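Local coordinates for INSIG protein homolog (Mycobacterium vanbaalenii PYR-1, PDB 4XU6) that binds diacylglycerol as a homotrimeric, six-helix membrane protein of the Insig family, at residues E62-L67 with D121-A126; A69-V74 with L178-V183. All coordinates share one frame; numbering follows the deposited sequence.

Contact 1: residues E62-L67 with D121-A126; sequences ELRLHL and DGPGAA
Arg-64 and Asp-121 meet where the end of transmembrane helix 48-64 lies against the N-cap of helix 122-144, in the six-helix bundle of this Insig homolog. Asp-121 is the cap residue. Its OD1 accepts from Gly-124 N at 3.0 Å on the anti side of the carboxylate, while OD2 takes the arginine on its syn side. That salt bridge, Arg-64 NH2 to Asp-121 OD2, is 2.8 Å long and somewhat bent (148° at the hydrogen), with the acceptor tilted slightly from the guanidinium plane. A water couples the same two groups a second time, accepting from Arg-64 NE at 2.9 Å and donating to Asp-121 OD1. The arginine side chain leaves the helix with CG anti to N and then bends at chi2 (62°), which carries the buried guanidinium across to the cap. Pro-123, in the first turn of helix 122-144, lies over one face of this flat group, its CB 3.4 Å from Arg-64 CZ. Two peptide oxygens of the following loop also bind the guanidinium: NH1 donates to Pro-68 O and NH2 to Ala-69 O. Its positive charge probably keeps the cap carboxylate ionised. Beside this polar group, Leu-67, at the end of a type I turn that starts at Arg-64, slides past Pro-123, the two CB atoms 3.9 Å apart. Leu-67 CD1 lies 3.7 Å from Pro-123 O and 4.5 Å from Ala-126 CB.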
ATOM      1  N   GLU A  62      14.387 -15.032  17.914  1.00 26.52           N
ATOM      2  CA  GLU A  62      15.527 -15.753  18.487  1.00 26.08           C
ATOM      3  C   GLU A  62      16.379 -16.395  17.387  1.00 25.98           C
ATOM      4  O   GLU A  62      17.614 -16.267  17.392  1.00 29.74           O
ATOM      5  CB  GLU A  62      15.039 -16.817  19.480  1.00 26.98           C
ATOM      6  CG  GLU A  62      16.152 -17.718  20.034  1.00 32.18           C
ATOM      7  CD  GLU A  62      17.074 -17.006  21.005  1.00 37.14           C
ATOM      8  OE1 GLU A  62      16.695 -15.933  21.522  1.00 32.87           O
ATOM      9  OE2 GLU A  62      18.185 -17.530  21.258  1.00 34.97           O
ATOM     10  N   LEU A  63      15.720 -17.066  16.442  1.00 25.67           N
ATOM     11  CA  LEU A  63      16.404 -17.685  15.301  1.00 28.36           C
ATOM     12  C   LEU A  63      17.341 -16.714  14.578  1.00 30.24           C
ATOM     13  O   LEU A  63      18.491 -17.058  14.277  1.00 27.78           O
ATOM     14  CB  LEU A  63      15.391 -18.272  14.306  1.00 28.13           C
ATOM     15  CG  LEU A  63      15.924 -18.792  12.960  1.00 29.19           C
ATOM     16  CD1 LEU A  63      16.955 -19.913  13.154  1.00 33.26           C
ATOM     17  CD2 LEU A  63      14.787 -19.257  12.044  1.00 28.07           C
ATOM     18  N   ARG A  64      16.849 -15.507  14.297  1.00 26.90           N
ATOM     19  CA  ARG A  64      17.650 -14.496  13.610  1.00 26.45           C
ATOM     20  C   ARG A  64      18.946 -14.204  14.370  1.00 26.76           C
ATOM     21  O   ARG A  64      20.002 -14.011  13.765  1.00 26.33           O
ATOM     22  CB  ARG A  64      16.849 -13.193  13.412  1.00 23.79           C
ATOM     23  CG  ARG A  64      17.688 -12.026  12.872  1.00 22.68           C
ATOM     24  CD  ARG A  64      18.236 -12.384  11.493  1.00 25.21           C
ATOM     25  NE  ARG A  64      19.085 -11.354  10.879  1.00 26.41           N
ATOM     26  CZ  ARG A  64      20.417 -11.333  10.958  1.00 29.98           C
ATOM     27  NH1 ARG A  64      21.062 -12.259  11.662  1.00 28.49           N
ATOM     28  NH2 ARG A  64      21.109 -10.380  10.340  1.00 25.56           N
ATOM     29  N   LEU A  65      18.866 -14.185  15.697  1.00 25.77           N
ATOM     30  CA  LEU A  65      20.046 -13.906  16.514  1.00 27.36           C
ATOM     31  C   LEU A  65      21.090 -15.036  16.486  1.00 32.18           C
ATOM     32  O   LEU A  65      22.198 -14.881  17.005  1.00 33.58           O
ATOM     33  CB  LEU A  65      19.644 -13.564  17.948  1.00 29.09           C
ATOM     34  CG  LEU A  65      18.744 -12.332  18.092  1.00 28.46           C
ATOM     35  CD1 LEU A  65      18.373 -12.116  19.546  1.00 26.09           C
ATOM     36  CD2 LEU A  65      19.424 -11.090  17.511  1.00 27.45           C
ATOM     37  N   HIS A  66      20.741 -16.160  15.873  1.00 29.54           N
ATOM     38  CA  HIS A  66      21.691 -17.256  15.701  1.00 33.77           C
ATOM     39  C   HIS A  66      22.221 -17.302  14.269  1.00 38.71           C
ATOM     40  O   HIS A  66      23.050 -18.152  13.927  1.00 34.96           O
ATOM     41  CB  HIS A  66      21.043 -18.591  16.085  1.00 30.23           C
ATOM     42  CG  HIS A  66      20.782 -18.728  17.553  1.00 34.46           C
ATOM     43  ND1 HIS A  66      21.675 -19.328  18.415  1.00 33.92           N
ATOM     44  CD2 HIS A  66      19.735 -18.329  18.313  1.00 32.02           C
ATOM     45  CE1 HIS A  66      21.191 -19.294  19.644  1.00 35.52           C
ATOM     46  NE2 HIS A  66      20.014 -18.695  19.609  1.00 37.97           N
ATOM     47  N   LEU A  67      21.743 -16.381  13.436  1.00 32.32           N
ATOM     48  CA  LEU A  67      22.165 -16.313  12.040  1.00 31.76           C
ATOM     49  C   LEU A  67      23.202 -15.200  11.904  1.00 30.02           C
ATOM     50  O   LEU A  67      23.299 -14.340  12.785  1.00 28.26           O
ATOM     51  CB  LEU A  67      20.951 -16.088  11.121  1.00 29.80           C
ATOM     52  CG  LEU A  67      19.859 -17.164  11.184  1.00 28.67           C
ATOM     53  CD1 LEU A  67      18.663 -16.788  10.333  1.00 29.66           C
ATOM     54  CD2 LEU A  67      20.395 -18.528  10.754  1.00 32.17           C
ATOM     55  N   ASP A 121      17.009  -8.362   5.479  1.00 26.25           N
ATOM     56  CA  ASP A 121      18.310  -8.724   4.931  1.00 28.95           C
ATOM     57  C   ASP A 121      18.292 -10.203   4.551  1.00 28.18           C
ATOM     58  O   ASP A 121      17.230 -10.827   4.561  1.00 23.95           O
ATOM     59  CB  ASP A 121      19.447  -8.375   5.902  1.00 27.44           C
ATOM     60  CG  ASP A 121      19.323  -9.075   7.256  1.00 27.47           C
ATOM     61  OD1 ASP A 121      18.324  -9.778   7.507  1.00 26.01           O
ATOM     62  OD2 ASP A 121      20.235  -8.905   8.090  1.00 27.78           O
ATOM     63  N   GLY A 122      19.447 -10.764   4.204  1.00 24.89           N
ATOM     64  CA  GLY A 122      19.508 -12.170   3.827  1.00 28.20           C
ATOM     65  C   GLY A 122      19.007 -13.129   4.902  1.00 23.72           C
ATOM     66  O   GLY A 122      18.132 -13.933   4.647  1.00 25.42           O
ATOM     67  N   PRO A 123      19.583 -13.058   6.113  1.00 26.24           N
ATOM     68  CA  PRO A 123      19.089 -13.918   7.197  1.00 26.94           C
ATOM     69  C   PRO A 123      17.601 -13.704   7.510  1.00 26.18           C
ATOM     70  O   PRO A 123      16.924 -14.664   7.861  1.00 25.86           O
ATOM     71  CB  PRO A 123      19.944 -13.494   8.385  1.00 23.64           C
ATOM     72  CG  PRO A 123      21.270 -13.108   7.735  1.00 27.54           C
ATOM     73  CD  PRO A 123      20.854 -12.399   6.466  1.00 29.96           C
ATOM     74  N   GLY A 124      17.113 -12.471   7.386  1.00 24.36           N
ATOM     75  CA  GLY A 124      15.693 -12.194   7.570  1.00 24.85           C
ATOM     76  C   GLY A 124      14.828 -12.928   6.563  1.00 25.54           C
ATOM     77  O   GLY A 124      13.763 -13.452   6.897  1.00 24.91           O
ATOM     78  N   ALA A 125      15.278 -12.974   5.315  1.00 22.41           N
ATOM     79  CA  ALA A 125      14.573 -13.742   4.304  1.00 22.72           C
ATOM     80  C   ALA A 125      14.608 -15.234   4.636  1.00 24.34           C
ATOM     81  O   ALA A 125      13.656 -15.952   4.364  1.00 24.80           O
ATOM     82  CB  ALA A 125      15.155 -13.484   2.926  1.00 26.78           C
ATOM     83  N   ALA A 126      15.714 -15.696   5.217  1.00 26.25           N
ATOM     84  CA  ALA A 126      15.837 -17.103   5.593  1.00 26.58           C
ATOM     85  C   ALA A 126      14.781 -17.468   6.638  1.00 25.29           C
ATOM     86  O   ALA A 126      14.099 -18.482   6.522  1.00 25.50           O
ATOM     87  CB  ALA A 126      17.250 -17.399   6.117  1.00 27.82           C
TER
HETATM   88  O   HOH W   1      16.883  -9.734   9.848  1.00 25.17           O

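Contact 2: residues A69-V74 with L178-V183; sequences APRDGV and LGELAV. With BOG (octyl beta-D-glucopyranoside), chain B.
Glu-180 and Arg-71 form a side-on, bidentate salt bridge that ties the loop between transmembrane helices 48-64 and 76-96 to the last turns of helix 164-184. Arg-71 NE donates to Glu-180 OE2 at 2.9 Å and Arg-71 NH2 to Glu-180 OE1 at 2.8 Å. Both acceptors lie in the guanidinium plane and are met on their syn sides, and the two flat groups are turned 23° apart. A third bond, from the backbone Arg-71 N to Glu-180 OE2 at 2.8 Å, comes in on the anti side, so OE2 is gripped twice by one residue, both donors on the same face of the carboxylate. The arginine achieves this by folding back: CG sits beside its own backbone N, and a bend at chi3 (-65°) curls CD and NE round OE2. Glu-180 instead runs straight beyond CG (chi2 172°) from the helix to the loop. Three bonds thus fix the rotation of the buried carboxylate, and two of them come from the arginine side chain, which probably keeps the glutamate ionised. Arg-71 NH2 also donates to Leu-119 O, linking the pair to the end of helix 101-119. A water donates to both Arg-71 O and Glu-180 O, joining the backbones. In the apolar part of the contact, Val-74 turns CG2 to Glu-180 CB at 4.0 Å and CG1 to Leu-181 CB at 3.8 Å. Leu-181, with CG anti to N, splits its methyls: CD1 lies 3.7 Å from Val-74 O, while CD2 meets C8', the tail end of an octyl glucoside, at 3.6 Å.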
ATOM      1  N   ALA A  69      25.619 -12.072  11.558  1.00 31.05           N
ATOM      2  CA  ALA A  69      25.626 -10.609  11.574  1.00 35.25           C
ATOM      3  C   ALA A  69      24.288  -9.897  11.808  1.00 32.85           C
ATOM      4  O   ALA A  69      23.839  -9.157  10.932  1.00 33.19           O
ATOM      5  CB  ALA A  69      26.257 -10.093  10.293  1.00 37.20           C
ATOM      6  N   PRO A  70      23.669 -10.092  12.990  1.00 34.06           N
ATOM      7  CA  PRO A  70      22.468  -9.305  13.298  1.00 31.77           C
ATOM      8  C   PRO A  70      22.801  -7.833  13.185  1.00 33.58           C
ATOM      9  O   PRO A  70      23.876  -7.419  13.634  1.00 30.26           O
ATOM     10  CB  PRO A  70      22.179  -9.659  14.758  1.00 32.84           C
ATOM     11  CG  PRO A  70      22.790 -11.026  14.942  1.00 36.21           C
ATOM     12  CD  PRO A  70      24.036 -10.993  14.099  1.00 33.72           C
ATOM     13  N   ARG A  71      21.909  -7.058  12.577  1.00 27.11           N
ATOM     14  CA  ARG A  71      22.201  -5.663  12.291  1.00 29.29           C
ATOM     15  C   ARG A  71      22.046  -4.820  13.541  1.00 31.54           C
ATOM     16  O   ARG A  71      21.032  -4.901  14.232  1.00 31.77           O
ATOM     17  CB  ARG A  71      21.281  -5.152  11.180  1.00 29.63           C
ATOM     18  CG  ARG A  71      21.516  -5.832   9.845  1.00 28.98           C
ATOM     19  CD  ARG A  71      20.405  -5.486   8.857  1.00 28.66           C
ATOM     20  NE  ARG A  71      19.119  -6.024   9.296  1.00 26.84           N
ATOM     21  CZ  ARG A  71      17.971  -5.814   8.657  1.00 30.00           C
ATOM     22  NH1 ARG A  71      17.947  -5.069   7.556  1.00 26.67           N
ATOM     23  NH2 ARG A  71      16.853  -6.346   9.125  1.00 25.59           N
ATOM     24  N   ASP A  72      23.056  -4.011  13.848  1.00 28.50           N
ATOM     25  CA  ASP A  72      22.995  -3.168  15.035  1.00 31.22           C
ATOM     26  C   ASP A  72      22.280  -1.850  14.741  1.00 30.35           C
ATOM     27  O   ASP A  72      21.969  -1.089  15.652  1.00 32.76           O
ATOM     28  CB  ASP A  72      24.396  -2.906  15.574  1.00 41.52           C
ATOM     29  N   GLY A  73      22.020  -1.580  13.467  1.00 29.16           N
ATOM     30  CA  GLY A  73      21.467  -0.292  13.082  1.00 35.33           C
ATOM     31  C   GLY A  73      19.949  -0.246  12.970  1.00 35.23           C
ATOM     32  O   GLY A  73      19.387   0.751  12.504  1.00 37.28           O
ATOM     33  N   VAL A  74      19.283  -1.313  13.403  1.00 29.71           N
ATOM     34  CA  VAL A  74      17.816  -1.399  13.328  1.00 30.99           C
ATOM     35  C   VAL A  74      17.139  -0.414  14.284  1.00 32.89           C
ATOM     36  O   VAL A  74      17.609  -0.195  15.398  1.00 32.33           O
ATOM     37  CB  VAL A  74      17.338  -2.849  13.596  1.00 29.24           C
ATOM     38  CG1 VAL A  74      15.825  -2.914  13.810  1.00 35.11           C
ATOM     39  CG2 VAL A  74      17.748  -3.737  12.436  1.00 31.11           C
ATOM     40  N   LEU A 178      12.582  -7.762  14.570  1.00 20.21           N
ATOM     41  CA  LEU A 178      12.277  -7.495  15.976  1.00 19.69           C
ATOM     42  C   LEU A 178      13.349  -8.085  16.902  1.00 21.76           C
ATOM     43  O   LEU A 178      13.680  -7.489  17.919  1.00 21.62           O
ATOM     44  CB  LEU A 178      10.903  -8.046  16.354  1.00 21.01           C
ATOM     45  CG  LEU A 178       9.721  -7.292  15.745  1.00 22.38           C
ATOM     46  CD1 LEU A 178       8.408  -8.028  15.996  1.00 22.76           C
ATOM     47  CD2 LEU A 178       9.679  -5.893  16.333  1.00 25.31           C
ATOM     48  N   GLY A 179      13.865  -9.258  16.558  1.00 22.47           N
ATOM     49  CA  GLY A 179      14.966  -9.846  17.316  1.00 22.46           C
ATOM     50  C   GLY A 179      16.221  -8.988  17.266  1.00 22.76           C
ATOM     51  O   GLY A 179      16.879  -8.779  18.289  1.00 22.23           O
ATOM     52  N   GLU A 180      16.554  -8.485  16.080  1.00 22.17           N
ATOM     53  CA  GLU A 180      17.695  -7.588  15.937  1.00 24.31           C
ATOM     54  C   GLU A 180      17.492  -6.329  16.770  1.00 26.81           C
ATOM     55  O   GLU A 180      18.423  -5.849  17.428  1.00 23.46           O
ATOM     56  CB  GLU A 180      17.917  -7.209  14.468  1.00 23.66           C
ATOM     57  CG  GLU A 180      18.293  -8.373  13.574  1.00 26.01           C
ATOM     58  CD  GLU A 180      18.304  -8.003  12.108  1.00 28.30           C
ATOM     59  OE1 GLU A 180      17.214  -7.842  11.521  1.00 27.59           O
ATOM     60  OE2 GLU A 180      19.406  -7.897  11.529  1.00 27.59           O
ATOM     61  N   LEU A 181      16.276  -5.792  16.745  1.00 23.57           N
ATOM     62  CA  LEU A 181      15.980  -4.592  17.522  1.00 24.32           C
ATOM     63  C   LEU A 181      16.099  -4.828  19.026  1.00 23.08           C
ATOM     64  O   LEU A 181      16.592  -3.967  19.751  1.00 25.07           O
ATOM     65  CB  LEU A 181      14.576  -4.060  17.214  1.00 24.11           C
ATOM     66  CG  LEU A 181      14.184  -2.818  18.026  1.00 27.06           C
ATOM     67  CD1 LEU A 181      15.164  -1.685  17.788  1.00 30.91           C
ATOM     68  CD2 LEU A 181      12.772  -2.376  17.696  1.00 28.61           C
ATOM     69  N   ALA A 182      15.626  -5.978  19.496  1.00 22.54           N
ATOM     70  CA  ALA A 182      15.657  -6.264  20.937  1.00 25.67           C
ATOM     71  C   ALA A 182      17.084  -6.164  21.484  1.00 23.74           C
ATOM     72  O   ALA A 182      17.317  -5.610  22.573  1.00 24.67           O
ATOM     73  CB  ALA A 182      15.060  -7.641  21.229  1.00 24.87           C
ATOM     74  N   VAL A 183      18.039  -6.683  20.719  1.00 23.47           N
ATOM     75  CA  VAL A 183      19.444  -6.620  21.128  1.00 25.83           C
ATOM     76  C   VAL A 183      20.015  -5.214  20.960  1.00 27.26           C
ATOM     77  O   VAL A 183      20.658  -4.685  21.862  1.00 25.56           O
ATOM     78  CB  VAL A 183      20.311  -7.629  20.353  1.00 24.91           C
ATOM     79  CG1 VAL A 183      21.816  -7.416  20.665  1.00 29.33           C
ATOM     80  CG2 VAL A 183      19.875  -9.051  20.681  1.00 23.75           C
TER
HETATM   81  C1  BOG B 301      14.771  -4.717  28.258  1.00 32.63           C
HETATM   82  O1  BOG B 301      14.077  -5.363  27.195  1.00 31.86           O
HETATM   83  C2  BOG B 301      16.288  -4.815  28.032  1.00 29.36           C
HETATM   84  O2  BOG B 301      16.671  -6.196  27.967  1.00 30.11           O
HETATM   85  C3  BOG B 301      17.040  -4.122  29.152  1.00 32.09           C
HETATM   86  O3  BOG B 301      18.438  -4.090  28.843  1.00 29.44           O
HETATM   87  C4  BOG B 301      16.531  -2.693  29.295  1.00 33.39           C
HETATM   88  O4  BOG B 301      17.146  -2.095  30.442  1.00 35.83           O
HETATM   89  C5  BOG B 301      15.004  -2.653  29.420  1.00 34.08           C
HETATM   90  O5  BOG B 301      14.387  -3.344  28.329  1.00 32.98           O
HETATM   91  C6  BOG B 301      14.478  -1.218  29.472  1.00 34.08           C
HETATM   92  O6  BOG B 301      14.789  -0.523  28.260  1.00 36.33           O
HETATM   93  C1' BOG B 301      12.656  -5.145  27.195  1.00 37.85           C
HETATM   94  C2' BOG B 301      12.138  -5.525  25.807  1.00 32.26           C
HETATM   95  C3' BOG B 301      11.159  -4.527  25.222  1.00 42.39           C
HETATM   96  C4' BOG B 301      11.634  -4.045  23.858  1.00 39.94           C
HETATM   97  C5' BOG B 301      11.273  -4.986  22.717  1.00 35.63           C
HETATM   98  C6' BOG B 301      10.584  -4.186  21.609  1.00 35.27           C
HETATM   99  C7' BOG B 301      10.473  -4.972  20.306  1.00 36.89           C
HETATM  100  C8' BOG B 301      11.848  -5.254  19.733  1.00 34.07           C
HETATM  101  O   HOH W   2      20.912  -6.301  16.443  1.00 27.97           O

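Contacts 1 and 2 lie about 10 Å apart, centre to centre, on one side of the chain's centre, away from the diacylglycerol-binding residues. Both draw on the polypeptide around the end of helix 48-64: contact 1 joins it to the start of helix 122-144, contact 2 joins the following loop to helix 164-184. Contact 2 is the more buried, and its arginine grips the carboxylate directly with two nitrogens; contact 1, only partly buried, uses one direct bond and a water. The two charge pairs are neighbours: weak, long ion pairs cross from Arg-64 to Glu-180 and from Arg-71 to Asp-121.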